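Local atomic coordinates of TRAP dicarboxylate ABC transporter, substrate-binding protein (Roseobacter denitrificans, PDB entry 4OVQ), a protein that binds beta-D-glucuronate in the periplasm, probably as the solute-binding component that delivers it to a TRAP transporter. Residues Pro158-Asn170 with Ile178-Phe190. Numbering follows the deposited sequence.
Sequences PADVEGMKVRVMN and IAELGGNPSPMAF. With BDP (beta-D-glucopyranuronic acid), chain C.
Arg167 of strand 165-168 reaches Met188, just past the end of strand 184-187. CB lies near Ser186 O, and CG touches that oxygen and comes 3.7 Å from Met188 CB. With CG anti to the backbone N (chi1 179°), one bend at chi2 (-89°) turns an otherwise extended chain toward the sugar. CD passes near Met188 O, which NE and NH2 then grip side-on, each at 2.9 Å from that one oxygen, which lies in the guanidinium plane. The paired bonds to Met188 O fix the rotation of the guanidinium about its chain. NH1 and NH2 point on to the glucuronate carboxylate in two nearly straight hydrogen bonds, NH1 to O6B at 2.8 Å and NH2 to O6A at 2.9 Å. Met169 N sits over one face of the guanidinium. Phe190 lays its ring face against the sugar; C5 of the ligand lies over the ring centre, 3.5 Å above its plane.

Behind the site the two strands pair in parallel. Asn184 O and Ser186 O receive Val166 N and Val168 N, while Val166 O and Val168 O take Ser186 N and Met188 N. On the face opposite Arg167, Val166 and Val168 meet Ile178 of helix 172-180; Val168 CG1 comes within 3.6 Å of Ile178 CG1. Farther back, Gly182 closes the helix in a Schellman motif and its O accepts Gly163 N, inside the type II turn Val161-Met164.

Arg146 also hydrogen-bonds the ligand. Strand 165-168, helix 172-180 and strand 184-187 thus form a beta-alpha-beta unit that sets Arg167 at the ligand's carboxylate, consistent with the arginine that binds the substrate carboxylate in TRAP solute-binding proteins.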
# COMPACT_ATOMS: atom_id res chain seq x y z
N PRO A 158 13.68 1.17 -19.19
CA PRO A 158 13.86 2.45 -18.50
C PRO A 158 13.87 3.65 -19.44
O PRO A 158 13.39 4.70 -19.07
CB PRO A 158 15.22 2.29 -17.82
CG PRO A 158 15.29 0.82 -17.52
CD PRO A 158 14.58 0.13 -18.68
N ALA A 159 14.42 3.49 -20.64
CA ALA A 159 14.39 4.56 -21.63
C ALA A 159 12.98 5.10 -21.88
O ALA A 159 12.83 6.28 -22.16
CB ALA A 159 15.00 4.09 -22.94
N ASP A 160 11.96 4.25 -21.78
CA ASP A 160 10.59 4.70 -22.00
C ASP A 160 10.05 5.61 -20.91
O ASP A 160 9.04 6.29 -21.11
CB ASP A 160 9.65 3.50 -22.15
CG ASP A 160 9.97 2.67 -23.36
OD1 ASP A 160 10.34 3.27 -24.40
OD2 ASP A 160 9.87 1.42 -23.26
N VAL A 161 10.72 5.64 -19.76
CA VAL A 161 10.30 6.47 -18.63
C VAL A 161 11.00 7.83 -18.68
O VAL A 161 10.59 8.78 -18.02
CB VAL A 161 10.59 5.75 -17.27
CG1 VAL A 161 10.07 6.54 -16.09
CG2 VAL A 161 9.97 4.35 -17.24
N GLU A 162 12.07 7.94 -19.46
CA GLU A 162 12.82 9.19 -19.49
C GLU A 162 11.91 10.33 -19.91
O GLU A 162 11.22 10.24 -20.92
CB GLU A 162 14.02 9.08 -20.44
CG GLU A 162 14.51 10.41 -21.03
CD GLU A 162 15.40 11.22 -20.09
OE1 GLU A 162 15.96 10.63 -19.13
OE2 GLU A 162 15.53 12.44 -20.33
N GLY A 163 11.90 11.39 -19.11
CA GLY A 163 11.11 12.58 -19.38
C GLY A 163 9.65 12.47 -18.96
O GLY A 163 8.93 13.46 -19.06
N MSE A 164 9.22 11.30 -18.52
CA MSE A 164 7.81 11.12 -18.16
C MSE A 164 7.53 11.66 -16.74
O MSE A 164 8.26 11.36 -15.80
CB MSE A 164 7.42 9.64 -18.25
CG MSE A 164 5.93 9.39 -18.15
SE MSE A 164 5.48 7.49 -18.20
CE MSE A 164 5.80 7.13 -20.06
N LYS A 165 6.45 12.45 -16.58
CA LYS A 165 6.03 12.95 -15.26
C LYS A 165 5.19 11.86 -14.66
O LYS A 165 4.10 11.56 -15.14
CB LYS A 165 5.18 14.23 -15.36
CG LYS A 165 5.79 15.37 -16.17
CD LYS A 165 4.77 16.52 -16.31
CE LYS A 165 3.53 16.16 -17.20
NZ LYS A 165 3.87 16.34 -18.66
N VAL A 166 5.70 11.22 -13.61
CA VAL A 166 4.98 10.10 -12.99
C VAL A 166 4.62 10.42 -11.54
O VAL A 166 5.46 10.76 -10.72
CB VAL A 166 5.81 8.80 -13.02
CG1 VAL A 166 4.95 7.64 -12.51
CG2 VAL A 166 6.38 8.53 -14.45
N ARG A 167 3.33 10.34 -11.24
CA ARG A 167 2.86 10.53 -9.89
C ARG A 167 3.25 9.32 -9.05
O ARG A 167 3.15 8.16 -9.49
CB ARG A 167 1.34 10.68 -9.85
CG ARG A 167 0.74 10.87 -8.42
CD ARG A 167 0.41 9.53 -7.78
NE ARG A 167 -0.08 9.64 -6.41
CZ ARG A 167 -0.49 8.61 -5.70
NH1 ARG A 167 -0.48 7.40 -6.25
NH2 ARG A 167 -0.93 8.79 -4.45
N VAL A 168 3.67 9.64 -7.83
CA VAL A 168 3.95 8.64 -6.81
C VAL A 168 3.35 9.04 -5.49
O VAL A 168 2.93 10.18 -5.29
CB VAL A 168 5.48 8.43 -6.60
CG1 VAL A 168 6.08 7.75 -7.83
CG2 VAL A 168 6.19 9.74 -6.34
N MSE A 169 3.29 8.08 -4.57
CA MSE A 169 2.92 8.39 -3.18
C MSE A 169 3.97 9.21 -2.49
O MSE A 169 5.08 9.34 -3.01
CB MSE A 169 2.69 7.10 -2.41
CG MSE A 169 1.50 6.26 -2.90
SE MSE A 169 1.03 4.73 -1.82
CE MSE A 169 2.52 3.53 -2.32
N ASN A 170 3.60 9.75 -1.32
CA ASN A 170 4.47 10.62 -0.55
C ASN A 170 5.57 9.87 0.26
O ASN A 170 5.43 9.67 1.45
CB ASN A 170 3.60 11.46 0.37
CG ASN A 170 2.63 12.34 -0.39
OD1 ASN A 170 3.00 13.40 -0.91
ND2 ASN A 170 1.38 11.91 -0.49
N ILE A 178 11.68 6.89 -9.46
CA ILE A 178 11.34 7.50 -10.74
C ILE A 178 12.54 8.23 -11.34
O ILE A 178 12.82 8.08 -12.52
CB ILE A 178 10.12 8.44 -10.64
CG1 ILE A 178 8.89 7.67 -10.12
CG2 ILE A 178 9.84 9.11 -12.00
CD1 ILE A 178 8.31 6.63 -11.09
N ALA A 179 13.25 8.98 -10.50
CA ALA A 179 14.39 9.77 -10.98
C ALA A 179 15.45 8.85 -11.58
O ALA A 179 16.10 9.20 -12.59
CB ALA A 179 14.94 10.62 -9.84
N GLU A 180 15.61 7.65 -11.02
CA GLU A 180 16.64 6.71 -11.54
C GLU A 180 16.24 6.01 -12.85
O GLU A 180 17.07 5.40 -13.56
CB GLU A 180 17.03 5.69 -10.46
CG GLU A 180 17.56 6.35 -9.19
CD GLU A 180 18.89 7.08 -9.41
OE1 GLU A 180 19.59 6.74 -10.39
OE2 GLU A 180 19.21 7.99 -8.63
N LEU A 181 14.96 6.10 -13.20
CA LEU A 181 14.47 5.65 -14.48
C LEU A 181 14.41 6.83 -15.44
O LEU A 181 13.94 6.69 -16.56
CB LEU A 181 13.09 5.01 -14.32
CG LEU A 181 13.03 3.77 -13.41
CD1 LEU A 181 11.59 3.31 -13.22
CD2 LEU A 181 13.87 2.63 -13.99
N GLY A 182 14.88 7.98 -14.97
CA GLY A 182 14.95 9.19 -15.79
C GLY A 182 13.67 9.97 -15.88
O GLY A 182 13.56 10.90 -16.67
N GLY A 183 12.68 9.60 -15.08
CA GLY A 183 11.43 10.32 -15.07
C GLY A 183 11.46 11.48 -14.11
O GLY A 183 12.45 11.72 -13.41
N ASN A 184 10.34 12.20 -14.06
CA ASN A 184 10.20 13.32 -13.18
C ASN A 184 9.06 12.99 -12.22
O ASN A 184 7.87 12.94 -12.59
CB ASN A 184 9.91 14.60 -13.97
CG ASN A 184 11.02 14.94 -14.94
OD1 ASN A 184 12.18 15.14 -14.55
ND2 ASN A 184 10.67 14.99 -16.22
N PRO A 185 9.42 12.68 -10.99
CA PRO A 185 8.40 12.27 -10.02
C PRO A 185 7.54 13.41 -9.53
O PRO A 185 8.02 14.55 -9.42
CB PRO A 185 9.24 11.72 -8.87
CG PRO A 185 10.54 12.42 -8.98
CD PRO A 185 10.79 12.56 -10.46
N SER A 186 6.30 13.07 -9.22
CA SER A 186 5.37 14.04 -8.69
C SER A 186 4.61 13.42 -7.54
O SER A 186 3.63 12.70 -7.73
CB SER A 186 4.41 14.47 -9.78
OG SER A 186 3.61 15.49 -9.28
N PRO A 187 5.08 13.66 -6.32
CA PRO A 187 4.31 13.13 -5.19
C PRO A 187 3.00 13.88 -5.06
O PRO A 187 2.96 15.11 -5.08
CB PRO A 187 5.19 13.41 -3.98
CG PRO A 187 6.55 13.75 -4.54
CD PRO A 187 6.31 14.32 -5.89
N MSE A 188 1.92 13.13 -4.88
CA MSE A 188 0.61 13.74 -4.90
C MSE A 188 -0.38 12.82 -4.21
O MSE A 188 -0.30 11.59 -4.31
CB MSE A 188 0.21 13.92 -6.38
CG MSE A 188 -1.09 14.54 -6.61
SE MSE A 188 -1.56 14.58 -8.52
CE MSE A 188 -0.07 15.26 -9.23
N ALA A 189 -1.36 13.43 -3.55
CA ALA A 189 -2.45 12.70 -2.93
C ALA A 189 -3.19 11.85 -3.96
O ALA A 189 -3.47 12.31 -5.05
CB ALA A 189 -3.39 13.70 -2.28
N PHE A 190 -3.56 10.64 -3.57
CA PHE A 190 -4.24 9.70 -4.42
C PHE A 190 -5.49 10.30 -5.04
O PHE A 190 -5.78 10.05 -6.20
CB PHE A 190 -4.59 8.48 -3.57
CG PHE A 190 -5.02 7.26 -4.33
CD1 PHE A 190 -4.37 6.83 -5.47
CD2 PHE A 190 -6.11 6.51 -3.86
CE1 PHE A 190 -4.78 5.63 -6.11
CE2 PHE A 190 -6.51 5.35 -4.52
CZ PHE A 190 -5.85 4.94 -5.62
C1 BDP C . -3.32 1.95 -3.35
C2 BDP C . -3.39 1.82 -1.85
C3 BDP C . -3.92 3.08 -1.32
C4 BDP C . -3.03 4.22 -1.71
C5 BDP C . -2.90 4.29 -3.22
C6 BDP C . -1.96 5.41 -3.69
O2 BDP C . -4.35 0.75 -1.59
O3 BDP C . -3.80 2.96 0.15
O4 BDP C . -3.59 5.50 -1.19
O5 BDP C . -2.44 3.05 -3.75
O6A BDP C . -1.92 6.49 -3.04
O1 BDP C . -2.81 0.82 -3.98
O6B BDP C . -1.40 5.18 -4.79